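Macrophage migration inhibitory factor (Oncomelania hupensis, PDB 6LR3) belongs to the macrophage migration inhibitory factor family of cytokine-like proteins and forms a trimer of beta-alpha-beta subunits. Local coordinates at residues I4-N9 / P56-T61; K13-F18 / E86-R91; F18-L23 / V40-G45; A60-I65 / I95-I100. One frame throughout, in Å; residues are numbered along the deposited sequence.

Interaction 1: residues I4-N9 / P56-T61; sequences ITVNTN and PCVFAT
Asn7 and Phe59 face each other as a hydrogen-bonded antiparallel pair, and the carbonyl of Phe59 is gripped twice. Asn7 N donates to Phe59 O at 2.9 Å, and the side-chain amide adds a second bond, Asn7 ND2 to Phe59 O at 3.0 Å; the two nitrogens come from opposite faces of the carbonyl plane. With CG anti to its own carbonyl carbon (chi1 -55°), the Asn7 amide folds back toward the neighbouring strand and runs alongside the Phe59 ring, the two planes 17° apart and Asn7 ND2 3.8 Å from Phe59 CD2. Thr5 and Thr61 form the next hydrogen-bonded pair. Their side chains point the same way, and a water joins the hydroxyls, 2.8 Å from Thr5 OG1 and 2.7 Å from Thr61 OG1. The other sheet face carries Val6, Val58 and Ala60, with Val6 CG1 4.0 Å from Val58 CG1 and both valines touching Phe84 of helix 70-88. Toward the end of the ladder side chains contribute too: Thr8 OG1 donates to Cys57 O, and Asn9 OD1 receives Cys57 N at 2.9 Å. Farther out, Arg43 NH1 holds Asn7 OD1, which fixes the rotation of the amide, and Val3 of the second subunit packs on Phe59. This antiparallel pair forms the middle of the four-stranded mixed sheet of the MIF fold.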
loop_
_atom_site.group_PDB
_atom_site.type_symbol
_atom_site.label_atom_id
_atom_site.label_comp_id
_atom_site.label_asym_id
_atom_site.label_seq_id
_atom_site.Cartn_x
_atom_site.Cartn_y
_atom_site.Cartn_z
ATOM N N ILE B 4 -2.578 -6.902 -7.773
ATOM C CA ILE B 4 -3.917 -6.296 -7.632
ATOM C C ILE B 4 -4.252 -6.294 -6.154
ATOM O O ILE B 4 -4.336 -7.366 -5.572
ATOM C CB ILE B 4 -4.993 -7.080 -8.408
ATOM C CG1 ILE B 4 -4.541 -7.556 -9.790
ATOM C CG2 ILE B 4 -6.267 -6.220 -8.479
ATOM C CD1 ILE B 4 -4.000 -6.462 -10.682
ATOM N N THR B 5 -4.434 -5.128 -5.581
ATOM C CA THR B 5 -4.791 -4.956 -4.158
ATOM C C THR B 5 -6.213 -4.439 -4.108
ATOM O O THR B 5 -6.513 -3.444 -4.770
ATOM C CB THR B 5 -3.806 -4.026 -3.451
ATOM O OG1 THR B 5 -2.483 -4.550 -3.674
ATOM C CG2 THR B 5 -4.125 -3.916 -1.977
ATOM N N VAL B 6 -7.072 -5.133 -3.388
ATOM C CA VAL B 6 -8.497 -4.747 -3.262
ATOM C C VAL B 6 -8.752 -4.411 -1.797
ATOM O O VAL B 6 -8.655 -5.318 -0.968
ATOM C CB VAL B 6 -9.423 -5.852 -3.767
ATOM C CG1 VAL B 6 -10.869 -5.483 -3.586
ATOM C CG2 VAL B 6 -9.151 -6.153 -5.236
ATOM N N ASN B 7 -9.021 -3.140 -1.515
ATOM C CA ASN B 7 -9.377 -2.672 -0.154
ATOM C C ASN B 7 -10.891 -2.453 -0.145
ATOM O O ASN B 7 -11.375 -1.553 -0.827
ATOM C CB ASN B 7 -8.647 -1.386 0.215
ATOM C CG ASN B 7 -7.153 -1.535 0.077
ATOM O OD1 ASN B 7 -6.514 -2.174 0.930
ATOM N ND2 ASN B 7 -6.585 -1.007 -1.011
ATOM N N THR B 8 -11.632 -3.273 0.583
ATOM C CA THR B 8 -13.105 -3.140 0.613
ATOM C C THR B 8 -13.614 -3.341 2.027
ATOM O O THR B 8 -13.057 -4.153 2.766
ATOM C CB THR B 8 -13.763 -4.107 -0.379
ATOM O OG1 THR B 8 -15.169 -3.807 -0.366
ATOM C CG2 THR B 8 -13.496 -5.573 -0.034
ATOM N N ASN B 9 -14.684 -2.628 2.356
ATOM C CA ASN B 9 -15.414 -2.822 3.626
ATOM C C ASN B 9 -16.416 -3.959 3.478
ATOM O O ASN B 9 -16.992 -4.347 4.487
ATOM C CB ASN B 9 -16.062 -1.551 4.140
ATOM C CG ASN B 9 -17.022 -0.933 3.166
ATOM O OD1 ASN B 9 -17.129 -1.375 2.025
ATOM N ND2 ASN B 9 -17.754 0.082 3.630
ATOM N N PRO B 56 -21.020 0.126 1.163
ATOM C CA PRO B 56 -19.985 -0.680 0.520
ATOM C C PRO B 56 -19.174 0.200 -0.429
ATOM O O PRO B 56 -19.726 1.039 -1.141
ATOM C CB PRO B 56 -20.782 -1.748 -0.245
ATOM C CG PRO B 56 -22.009 -1.921 0.627
ATOM C CD PRO B 56 -22.339 -0.508 1.063
ATOM N N CYS B 57 -17.866 0.017 -0.391
ATOM C CA CYS B 57 -16.942 0.740 -1.263
ATOM C C CYS B 57 -15.718 -0.128 -1.543
ATOM O O CYS B 57 -15.481 -1.115 -0.856
ATOM C CB CYS B 57 -16.537 2.084 -0.654
ATOM S SG CYS B 57 -15.475 1.950 0.798
ATOM N N VAL B 58 -14.986 0.258 -2.565
ATOM C CA VAL B 58 -13.694 -0.389 -2.947
ATOM C C VAL B 58 -12.716 0.699 -3.333
ATOM O O VAL B 58 -13.049 1.536 -4.167
ATOM C CB VAL B 58 -13.848 -1.341 -4.149
ATOM C CG1 VAL B 58 -12.489 -1.905 -4.536
ATOM C CG2 VAL B 58 -14.869 -2.429 -3.891
ATOM N N PHE B 59 -11.513 0.609 -2.792
ATOM C CA PHE B 59 -10.322 1.256 -3.360
ATOM C C PHE B 59 -9.382 0.137 -3.748
ATOM O O PHE B 59 -8.957 -0.635 -2.881
ATOM C CB PHE B 59 -9.662 2.219 -2.377
ATOM C CG PHE B 59 -8.367 2.755 -2.918
ATOM C CD1 PHE B 59 -8.351 3.423 -4.120
ATOM C CD2 PHE B 59 -7.171 2.589 -2.237
ATOM C CE1 PHE B 59 -7.169 3.899 -4.659
ATOM C CE2 PHE B 59 -5.985 3.073 -2.764
ATOM C CZ PHE B 59 -5.990 3.735 -3.980
ATOM N N ALA B 60 -9.069 0.038 -5.035
ATOM C CA ALA B 60 -8.185 -1.028 -5.526
ATOM C C ALA B 60 -6.968 -0.395 -6.198
ATOM O O ALA B 60 -7.084 0.745 -6.693
ATOM C CB ALA B 60 -8.920 -1.945 -6.461
ATOM N N THR B 61 -5.866 -1.124 -6.224
ATOM C CA THR B 61 -4.650 -0.691 -6.924
ATOM C C THR B 61 -4.181 -1.822 -7.844
ATOM O O THR B 61 -4.308 -3.007 -7.517
ATOM C CB THR B 61 -3.562 -0.199 -5.969
ATOM O OG1 THR B 61 -3.091 -1.279 -5.171
ATOM C CG2 THR B 61 -4.047 0.919 -5.071
HETATM O O HOH W 1 -1.548 -3.279 -5.987
#

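Interaction 2: residues K13-F18 / E86-R91; sequences KSIPVF and EHLNVR. Unlike the reference sequence in segment 86-91: Asn89 (reference Lys), Val90 (reference Ile).
His87 is the hub on which Pro16 and Phe18 converge, and apolar contact does nearly all the work. The imidazole presents an edge to the face of the Phe18 ring in an offset edge-to-face pair, with centroids 5.1 Å apart and planes at 70°; the nearest atoms are His87 CE1 and Phe18 CE2, at 3.5 Å. Phe18 has its CG lodged between backbone N and carbonyl carbon (chi1 64°), a turn that brings its ring to the histidine. Pro16 crosses the same imidazole obliquely, its CG 3.4 Å from His87 ND1, while Pro16 CD rests 3.2 Å from His87 O. Deeper in, the single methyl Leu88 CD2 meets three carbons of Ile15, with CG1 the closest at 3.6 Å. The margins are looser. Phe18 forms the exposed rim of the ring pair. Separately, beside Ser14, a water donates to His87 O at 2.8 Å, giving this carbonyl near the helix end a partner, and lies doubtfully close to Ser14 O. The loop following strand 3-8 is thus laid against the C-terminal end of helix 70-88, where Phe19 of helix 19-31 also meets His87 and Val58 of strand 58-64 touches Leu88.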
loop_
_atom_site.group_PDB
_atom_site.type_symbol
_atom_site.label_atom_id
_atom_site.label_comp_id
_atom_site.label_asym_id
_atom_site.label_seq_id
_atom_site.Cartn_x
_atom_site.Cartn_y
_atom_site.Cartn_z
ATOM N N LYS B 13 -17.176 -12.933 4.227
ATOM C CA LYS B 13 -18.253 -13.951 4.114
ATOM C C LYS B 13 -19.190 -13.612 2.938
ATOM O O LYS B 13 -19.866 -14.520 2.458
ATOM C CB LYS B 13 -19.039 -14.081 5.417
ATOM C CG LYS B 13 -19.876 -12.876 5.787
ATOM C CD LYS B 13 -21.329 -12.934 5.396
ATOM C CE LYS B 13 -21.993 -11.573 5.411
ATOM N NZ LYS B 13 -22.873 -11.391 4.223
ATOM N N SER B 14 -19.250 -12.353 2.501
ATOM C CA SER B 14 -20.143 -11.877 1.414
ATOM C C SER B 14 -19.493 -12.086 0.043
ATOM O O SER B 14 -20.189 -11.895 -0.951
ATOM C CB SER B 14 -20.502 -10.441 1.576
ATOM O OG SER B 14 -21.111 -10.216 2.844
ATOM N N ILE B 15 -18.206 -12.398 -0.004
ATOM C CA ILE B 15 -17.431 -12.411 -1.273
ATOM C C ILE B 15 -17.338 -13.825 -1.793
ATOM O O ILE B 15 -16.964 -14.735 -1.071
ATOM C CB ILE B 15 -16.038 -11.806 -1.045
ATOM C CG1 ILE B 15 -16.163 -10.399 -0.482
ATOM C CG2 ILE B 15 -15.236 -11.825 -2.351
ATOM C CD1 ILE B 15 -14.849 -9.740 -0.196
ATOM N N PRO B 16 -17.633 -14.052 -3.086
ATOM C CA PRO B 16 -17.508 -15.378 -3.663
ATOM C C PRO B 16 -16.108 -15.934 -3.458
ATOM O O PRO B 16 -15.121 -15.200 -3.584
ATOM C CB PRO B 16 -17.823 -15.165 -5.137
ATOM C CG PRO B 16 -18.733 -13.998 -5.122
ATOM C CD PRO B 16 -18.148 -13.098 -4.073
ATOM N N VAL B 17 -16.032 -17.223 -3.176
ATOM C CA VAL B 17 -14.729 -17.865 -2.839
ATOM C C VAL B 17 -13.783 -17.767 -4.043
ATOM O O VAL B 17 -12.581 -17.798 -3.808
ATOM C CB VAL B 17 -14.935 -19.340 -2.426
ATOM C CG1 VAL B 17 -15.709 -19.426 -1.122
ATOM C CG2 VAL B 17 -15.626 -20.136 -3.511
ATOM N N PHE B 18 -14.308 -17.654 -5.279
ATOM C CA PHE B 18 -13.471 -17.663 -6.499
ATOM C C PHE B 18 -13.150 -16.236 -6.938
ATOM O O PHE B 18 -12.546 -16.079 -7.983
ATOM C CB PHE B 18 -14.096 -18.490 -7.614
ATOM C CG PHE B 18 -15.401 -17.958 -8.118
ATOM C CD1 PHE B 18 -16.600 -18.246 -7.495
ATOM C CD2 PHE B 18 -15.423 -17.189 -9.277
ATOM C CE1 PHE B 18 -17.793 -17.808 -8.050
ATOM C CE2 PHE B 18 -16.616 -16.683 -9.774
ATOM C CZ PHE B 18 -17.793 -17.007 -9.160
ATOM N N GLU B 86 -20.468 -7.178 -9.488
ATOM C CA GLU B 86 -21.099 -8.516 -9.500
ATOM C C GLU B 86 -20.754 -9.259 -8.215
ATOM O O GLU B 86 -21.647 -9.868 -7.618
ATOM C CB GLU B 86 -20.624 -9.274 -10.742
ATOM C CG GLU B 86 -21.170 -10.662 -10.828
ATOM C CD GLU B 86 -21.245 -11.048 -12.280
ATOM O OE1 GLU B 86 -20.154 -11.026 -12.907
ATOM O OE2 GLU B 86 -22.369 -11.252 -12.773
ATOM N N HIS B 87 -19.486 -9.241 -7.808
ATOM C CA HIS B 87 -18.987 -10.088 -6.696
ATOM C C HIS B 87 -19.161 -9.428 -5.318
ATOM O O HIS B 87 -19.435 -10.146 -4.355
ATOM C CB HIS B 87 -17.514 -10.408 -6.889
ATOM C CG HIS B 87 -17.148 -11.448 -7.889
ATOM N ND1 HIS B 87 -16.650 -12.667 -7.411
ATOM C CD2 HIS B 87 -17.135 -11.519 -9.250
ATOM C CE1 HIS B 87 -16.376 -13.441 -8.455
ATOM N NE2 HIS B 87 -16.736 -12.784 -9.581
ATOM N N LEU B 88 -18.938 -8.119 -5.225
ATOM C CA LEU B 88 -18.941 -7.394 -3.935
ATOM C C LEU B 88 -20.252 -6.656 -3.711
ATOM O O LEU B 88 -20.423 -6.131 -2.613
ATOM C CB LEU B 88 -17.755 -6.428 -3.876
ATOM C CG LEU B 88 -16.380 -7.037 -4.208
ATOM C CD1 LEU B 88 -15.284 -6.035 -4.096
ATOM C CD2 LEU B 88 -16.094 -8.218 -3.322
ATOM N N ASN B 89 -21.103 -6.550 -4.723
ATOM C CA ASN B 89 -22.362 -5.771 -4.660
ATOM C C ASN B 89 -22.037 -4.344 -4.244
ATOM O O ASN B 89 -22.752 -3.772 -3.406
ATOM C CB ASN B 89 -23.352 -6.447 -3.717
ATOM C CG ASN B 89 -23.817 -7.757 -4.305
ATOM O OD1 ASN B 89 -24.378 -7.764 -5.399
ATOM N ND2 ASN B 89 -23.662 -8.841 -3.573
ATOM N N VAL B 90 -20.975 -3.787 -4.816
ATOM C CA VAL B 90 -20.623 -2.368 -4.615
ATOM C C VAL B 90 -21.135 -1.619 -5.835
ATOM O O VAL B 90 -21.020 -2.135 -6.966
ATOM C CB VAL B 90 -19.107 -2.238 -4.417
ATOM C CG1 VAL B 90 -18.664 -0.811 -4.288
ATOM C CG2 VAL B 90 -18.677 -2.955 -3.149
ATOM N N ARG B 91 -21.696 -0.431 -5.621
ATOM C CA ARG B 91 -22.130 0.416 -6.749
ATOM C C ARG B 91 -20.910 0.951 -7.483
ATOM O O ARG B 91 -19.837 1.203 -6.830
ATOM C CB ARG B 91 -22.971 1.553 -6.203
ATOM C CG ARG B 91 -24.329 1.060 -5.700
ATOM C CD ARG B 91 -25.065 1.969 -4.736
ATOM N NE ARG B 91 -24.657 3.348 -4.650
ATOM C CZ ARG B 91 -24.172 3.949 -3.567
ATOM N NH1 ARG B 91 -24.009 3.293 -2.417
ATOM N NH2 ARG B 91 -23.821 5.218 -3.664
HETATM O O HOH W 2 -20.653 -9.603 -1.855
#

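Interaction 3: residues F18-L23 / V40-G45; sequences FFQAAL and VDLRSG. With SO4 (sulfate ion), chain N.
Gln20 reaches from helix 19-31 to Val40 on strand 39-43, joining two elements of the beta-alpha-beta unit that opens the chain; the short segments run at 142° with axes 9.0 Å apart. The Gln20 chain leaves with CG anti to its carbonyl carbon (chi1 -77°) and then extends, sliding its methylene past Val40, Gln20 CG to Val40 CG1 3.7 Å. Its amide ends over Leu42 CB and donates from NE2 to Val40 O at 3.2 Å, approaching from above the carbonyl plane. The stronger polar partner of this amide is Arg54 of the third subunit, bound at OE1. Leu42 turns CD1 to the edge of the Phe19 ring, 4.0 Å from Phe19 CE2, while Leu23 CD2 packs on Val40 CG1. Away from the helix, Asp41 braces Arg43 in a salt bridge. The Arg43 side chain, bent at chi2, carries its guanidinium to a sulfate ion that also binds Arg43 of both other subunits: Arg43 NH2 to sulfate O1 is 2.8 Å and nearly straight, 175° at the hydrogen.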
loop_
_atom_site.group_PDB
_atom_site.type_symbol
_atom_site.label_atom_id
_atom_site.label_comp_id
_atom_site.label_asym_id
_atom_site.label_seq_id
_atom_site.Cartn_x
_atom_site.Cartn_y
_atom_site.Cartn_z
ATOM N N PHE B 18 -14.308 -17.654 -5.279
ATOM C CA PHE B 18 -13.471 -17.663 -6.499
ATOM C C PHE B 18 -13.150 -16.236 -6.938
ATOM O O PHE B 18 -12.546 -16.079 -7.983
ATOM C CB PHE B 18 -14.096 -18.490 -7.614
ATOM C CG PHE B 18 -15.401 -17.958 -8.118
ATOM C CD1 PHE B 18 -16.600 -18.246 -7.495
ATOM C CD2 PHE B 18 -15.423 -17.189 -9.277
ATOM C CE1 PHE B 18 -17.793 -17.808 -8.050
ATOM C CE2 PHE B 18 -16.616 -16.683 -9.774
ATOM C CZ PHE B 18 -17.793 -17.007 -9.160
ATOM N N PHE B 19 -13.478 -15.230 -6.151
ATOM C CA PHE B 19 -13.248 -13.803 -6.514
ATOM C C PHE B 19 -11.773 -13.582 -6.858
ATOM O O PHE B 19 -11.494 -13.073 -7.951
ATOM C CB PHE B 19 -13.696 -12.876 -5.386
ATOM C CG PHE B 19 -13.377 -11.433 -5.654
ATOM C CD1 PHE B 19 -13.930 -10.722 -6.695
ATOM C CD2 PHE B 19 -12.441 -10.805 -4.880
ATOM C CE1 PHE B 19 -13.628 -9.388 -6.896
ATOM C CE2 PHE B 19 -12.230 -9.434 -4.974
ATOM C CZ PHE B 19 -12.784 -8.746 -6.025
ATOM N N GLN B 20 -10.845 -13.952 -5.979
ATOM C CA GLN B 20 -9.413 -13.678 -6.262
ATOM C C GLN B 20 -8.940 -14.463 -7.495
ATOM O O GLN B 20 -8.169 -13.904 -8.284
ATOM C CB GLN B 20 -8.533 -14.007 -5.070
ATOM C CG GLN B 20 -8.594 -12.958 -3.986
ATOM C CD GLN B 20 -8.114 -13.552 -2.688
ATOM O OE1 GLN B 20 -8.859 -14.351 -2.082
ATOM N NE2 GLN B 20 -6.884 -13.203 -2.292
ATOM N N ALA B 21 -9.363 -15.709 -7.661
ATOM C CA ALA B 21 -9.055 -16.533 -8.851
ATOM C C ALA B 21 -9.592 -15.852 -10.098
ATOM O O ALA B 21 -8.886 -15.794 -11.117
ATOM C CB ALA B 21 -9.637 -17.921 -8.689
ATOM N N ALA B 22 -10.821 -15.346 -10.049
ATOM C CA ALA B 22 -11.473 -14.729 -11.223
ATOM C C ALA B 22 -10.725 -13.450 -11.572
ATOM O O ALA B 22 -10.477 -13.204 -12.768
ATOM C CB ALA B 22 -12.944 -14.464 -10.963
ATOM N N LEU B 23 -10.375 -12.662 -10.563
ATOM C CA LEU B 23 -9.643 -11.398 -10.775
ATOM C C LEU B 23 -8.265 -11.708 -11.308
ATOM O O LEU B 23 -7.829 -11.013 -12.231
ATOM C CB LEU B 23 -9.631 -10.627 -9.450
ATOM C CG LEU B 23 -9.072 -9.224 -9.496
ATOM C CD1 LEU B 23 -9.753 -8.422 -10.572
ATOM C CD2 LEU B 23 -9.267 -8.573 -8.140
ATOM N N VAL B 40 -3.022 -11.275 -6.084
ATOM C CA VAL B 40 -4.259 -10.581 -5.689
ATOM C C VAL B 40 -4.304 -10.596 -4.173
ATOM O O VAL B 40 -4.396 -11.679 -3.581
ATOM C CB VAL B 40 -5.537 -11.180 -6.313
ATOM C CG1 VAL B 40 -6.738 -10.374 -5.857
ATOM C CG2 VAL B 40 -5.457 -11.201 -7.821
ATOM N N ASP B 41 -4.180 -9.409 -3.607
ATOM C CA ASP B 41 -4.148 -9.157 -2.152
ATOM C C ASP B 41 -5.507 -8.565 -1.790
ATOM O O ASP B 41 -5.759 -7.394 -2.106
ATOM C CB ASP B 41 -2.946 -8.278 -1.842
ATOM C CG ASP B 41 -2.713 -8.027 -0.362
ATOM O OD1 ASP B 41 -3.548 -8.456 0.416
ATOM O OD2 ASP B 41 -1.695 -7.349 -0.067
ATOM N N LEU B 42 -6.376 -9.381 -1.221
ATOM C CA LEU B 42 -7.750 -8.974 -0.862
ATOM C C LEU B 42 -7.802 -8.566 0.603
ATOM O O LEU B 42 -7.564 -9.390 1.462
ATOM C CB LEU B 42 -8.713 -10.124 -1.143
ATOM C CG LEU B 42 -10.159 -9.880 -0.723
ATOM C CD1 LEU B 42 -10.750 -8.655 -1.379
ATOM C CD2 LEU B 42 -10.991 -11.105 -1.021
ATOM N N ARG B 43 -8.084 -7.301 0.836
ATOM C CA ARG B 43 -8.358 -6.770 2.190
ATOM C C ARG B 43 -9.871 -6.592 2.286
ATOM O O ARG B 43 -10.395 -5.545 1.910
ATOM C CB ARG B 43 -7.633 -5.453 2.450
ATOM C CG ARG B 43 -6.119 -5.582 2.510
ATOM C CD ARG B 43 -5.499 -5.588 1.131
ATOM N NE ARG B 43 -4.048 -5.578 1.144
ATOM C CZ ARG B 43 -3.292 -4.490 1.214
ATOM N NH1 ARG B 43 -3.831 -3.269 1.272
ATOM N NH2 ARG B 43 -1.969 -4.627 1.150
ATOM N N SER B 44 -10.540 -7.633 2.738
ATOM C CA SER B 44 -12.011 -7.576 2.928
ATOM C C SER B 44 -12.296 -7.265 4.401
ATOM O O SER B 44 -11.386 -7.436 5.254
ATOM C CB SER B 44 -12.642 -8.854 2.468
ATOM O OG SER B 44 -12.181 -9.902 3.256
ATOM N N GLY B 45 -13.487 -6.760 4.660
ATOM C CA GLY B 45 -13.889 -6.311 6.003
ATOM C C GLY B 45 -12.942 -5.235 6.489
ATOM O O GLY B 45 -12.793 -5.069 7.719
HETATM S S SO4 N . -0.845 -0.955 1.306
HETATM O O1 SO4 N . -0.404 -2.348 1.174
HETATM O O2 SO4 N . -0.604 -0.482 2.676
HETATM O O3 SO4 N . -2.288 -0.917 1.080
HETATM O O4 SO4 N . -0.198 -0.133 0.345
#

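Interaction 4: residues A60-I65 / I95-I100; sequences ATVECI and IVIRFI. With SO4 (sulfate ion), chain M.
The strands run parallel, 17° apart with axes 4.6 Å apart, and five backbone hydrogen bonds join them, alternating from Ala60 N to Val96 O at one end to Cys64 N to Ile100 O at the other. On one face Val62 and Phe99 lie side by side, Val62 CB 3.8 Å from Phe99 CD1, and Val62 CG2 also nears Ile97 CG2. On the other face Ile100 is the pivot. CG1 anti to the carbonyl carbon (chi1 -51°) and an extended chi2 together carry its CD1 toward Thr61 CB at 3.9 Å and over the centre of the Arg98 guanidinium, 3.5 Å above its plane. Arg98, fully extended from CG to NE, gives NH1 to sulfate O1 at 2.7 Å; Arg98 of each other subunit binds the same ion, and Glu63 of the second subunit pairs with this arginine. Glu63 here, whose carboxylate pairs with Arg98 of the third subunit, lies beside Ile100, Glu63 CG to Ile100 CB 3.9 Å. Helix 70-88 covers Ile97 and Val62 through Met80, Leu31 of helix 19-31 touches Val62, and strand 3-8 lies beyond strand 58-64.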
loop_
_atom_site.group_PDB
_atom_site.type_symbol
_atom_site.label_atom_id
_atom_site.label_comp_id
_atom_site.label_asym_id
_atom_site.label_seq_id
_atom_site.Cartn_x
_atom_site.Cartn_y
_atom_site.Cartn_z
ATOM N N ALA B 60 -9.069 0.038 -5.035
ATOM C CA ALA B 60 -8.185 -1.028 -5.526
ATOM C C ALA B 60 -6.968 -0.395 -6.198
ATOM O O ALA B 60 -7.084 0.745 -6.693
ATOM C CB ALA B 60 -8.920 -1.945 -6.461
ATOM N N THR B 61 -5.866 -1.124 -6.224
ATOM C CA THR B 61 -4.650 -0.691 -6.924
ATOM C C THR B 61 -4.181 -1.822 -7.844
ATOM O O THR B 61 -4.308 -3.007 -7.517
ATOM C CB THR B 61 -3.562 -0.199 -5.969
ATOM O OG1 THR B 61 -3.091 -1.279 -5.171
ATOM C CG2 THR B 61 -4.047 0.919 -5.071
ATOM N N VAL B 62 -3.585 -1.410 -8.948
ATOM C CA VAL B 62 -2.991 -2.305 -9.952
ATOM C C VAL B 62 -1.551 -1.876 -10.144
ATOM O O VAL B 62 -1.335 -0.813 -10.656
ATOM C CB VAL B 62 -3.767 -2.257 -11.271
ATOM C CG1 VAL B 62 -3.112 -3.142 -12.313
ATOM C CG2 VAL B 62 -5.238 -2.625 -11.048
ATOM N N GLU B 63 -0.617 -2.651 -9.610
ATOM C CA GLU B 63 0.835 -2.429 -9.757
ATOM C C GLU B 63 1.304 -3.317 -10.906
ATOM O O GLU B 63 1.073 -4.528 -10.869
ATOM C CB GLU B 63 1.568 -2.726 -8.462
ATOM C CG GLU B 63 1.258 -1.743 -7.342
ATOM C CD GLU B 63 1.730 -2.206 -5.972
ATOM O OE1 GLU B 63 0.956 -2.917 -5.318
ATOM O OE2 GLU B 63 2.906 -1.905 -5.601
ATOM N N CYS B 64 1.939 -2.736 -11.902
ATOM C CA CYS B 64 2.378 -3.501 -13.087
ATOM C C CYS B 64 3.613 -2.851 -13.697
ATOM O O CYS B 64 3.678 -1.622 -13.743
ATOM C CB CYS B 64 1.257 -3.590 -14.110
ATOM S SG CYS B 64 1.585 -4.803 -15.417
ATOM N N ILE B 65 4.549 -3.678 -14.133
ATOM C CA ILE B 65 5.697 -3.255 -14.954
ATOM C C ILE B 65 5.182 -3.168 -16.397
ATOM O O ILE B 65 4.749 -4.207 -16.928
ATOM C CB ILE B 65 6.873 -4.232 -14.819
ATOM C CG1 ILE B 65 7.312 -4.372 -13.356
ATOM C CG2 ILE B 65 8.042 -3.756 -15.712
ATOM C CD1 ILE B 65 8.258 -5.566 -13.143
ATOM N N ILE B 95 -16.526 2.935 -6.281
ATOM C CA ILE B 95 -15.267 2.232 -6.681
ATOM C C ILE B 95 -14.268 3.251 -7.220
ATOM O O ILE B 95 -14.597 3.968 -8.149
ATOM C CB ILE B 95 -15.534 1.137 -7.727
ATOM C CG1 ILE B 95 -16.561 0.132 -7.226
ATOM C CG2 ILE B 95 -14.242 0.465 -8.146
ATOM C CD1 ILE B 95 -17.117 -0.775 -8.314
ATOM N N VAL B 96 -13.057 3.199 -6.679
ATOM C CA VAL B 96 -11.903 3.968 -7.195
ATOM C C VAL B 96 -10.759 2.976 -7.389
ATOM O O VAL B 96 -10.532 2.137 -6.526
ATOM C CB VAL B 96 -11.522 5.111 -6.254
ATOM C CG1 VAL B 96 -10.180 5.726 -6.617
ATOM C CG2 VAL B 96 -12.610 6.172 -6.248
ATOM N N ILE B 97 -10.067 3.071 -8.497
ATOM C CA ILE B 97 -8.925 2.179 -8.831
ATOM C C ILE B 97 -7.740 3.048 -9.234
ATOM O O ILE B 97 -7.891 3.913 -10.080
ATOM C CB ILE B 97 -9.287 1.168 -9.934
ATOM C CG1 ILE B 97 -10.562 0.387 -9.618
ATOM C CG2 ILE B 97 -8.094 0.267 -10.190
ATOM C CD1 ILE B 97 -11.184 -0.309 -10.814
ATOM N N ARG B 98 -6.591 2.807 -8.629
ATOM C CA ARG B 98 -5.342 3.492 -8.986
ATOM C C ARG B 98 -4.451 2.493 -9.715
ATOM O O ARG B 98 -4.227 1.380 -9.240
ATOM C CB ARG B 98 -4.646 4.042 -7.754
ATOM C CG ARG B 98 -3.319 4.706 -8.044
ATOM C CD ARG B 98 -2.708 5.262 -6.787
ATOM N NE ARG B 98 -1.333 5.557 -7.107
ATOM C CZ ARG B 98 -0.299 5.395 -6.317
ATOM N NH1 ARG B 98 -0.448 5.037 -5.056
ATOM N NH2 ARG B 98 0.917 5.591 -6.809
ATOM N N PHE B 99 -3.933 2.933 -10.853
ATOM C CA PHE B 99 -2.990 2.185 -11.702
ATOM C C PHE B 99 -1.591 2.721 -11.391
ATOM O O PHE B 99 -1.360 3.912 -11.465
ATOM C CB PHE B 99 -3.423 2.315 -13.156
ATOM C CG PHE B 99 -4.778 1.697 -13.398
ATOM C CD1 PHE B 99 -4.875 0.359 -13.728
ATOM C CD2 PHE B 99 -5.936 2.428 -13.218
ATOM C CE1 PHE B 99 -6.122 -0.228 -13.916
ATOM C CE2 PHE B 99 -7.176 1.832 -13.405
ATOM C CZ PHE B 99 -7.263 0.510 -13.748
ATOM N N ILE B 100 -0.695 1.829 -10.987
ATOM C CA ILE B 100 0.648 2.165 -10.450
ATOM C C ILE B 100 1.713 1.524 -11.332
ATOM O O ILE B 100 1.972 0.323 -11.257
ATOM C CB ILE B 100 0.783 1.738 -8.986
ATOM C CG1 ILE B 100 -0.378 2.257 -8.131
ATOM C CG2 ILE B 100 2.147 2.187 -8.469
ATOM C CD1 ILE B 100 -0.307 1.873 -6.678
HETATM S S SO4 M . 2.781 3.498 -4.051
HETATM O O1 SO4 M . 1.572 4.119 -3.568
HETATM O O2 SO4 M . 3.618 3.155 -2.910
HETATM O O3 SO4 M . 3.457 4.362 -4.906
HETATM O O4 SO4 M . 2.418 2.282 -4.706
#

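How the interactions relate
From the N terminus, strand 3-8 pairs with strand 58-64 in interaction 1, closing a loop of 46 residues. Inside it nests interaction 3, which ties helix 19-31 to strand 39-43, the neighbour of strand 3-8 in the sheet. Interaction 2 closes a longer loop, from the turn after strand 3-8 to the end of helix 70-88; it too encloses interaction 3, shares Phe18 with it, and crosses interactions 1 and 4. Interaction 4 begins on Ala60 and Thr61, where interaction 1 ends, and returns by helix 70-88 to strand 95-101. Interactions 1, 3 and 4 all reach the four-stranded sheet, while interaction 2 lays the loop leading into helix 19-31 against the C-terminal end of helix 70-88.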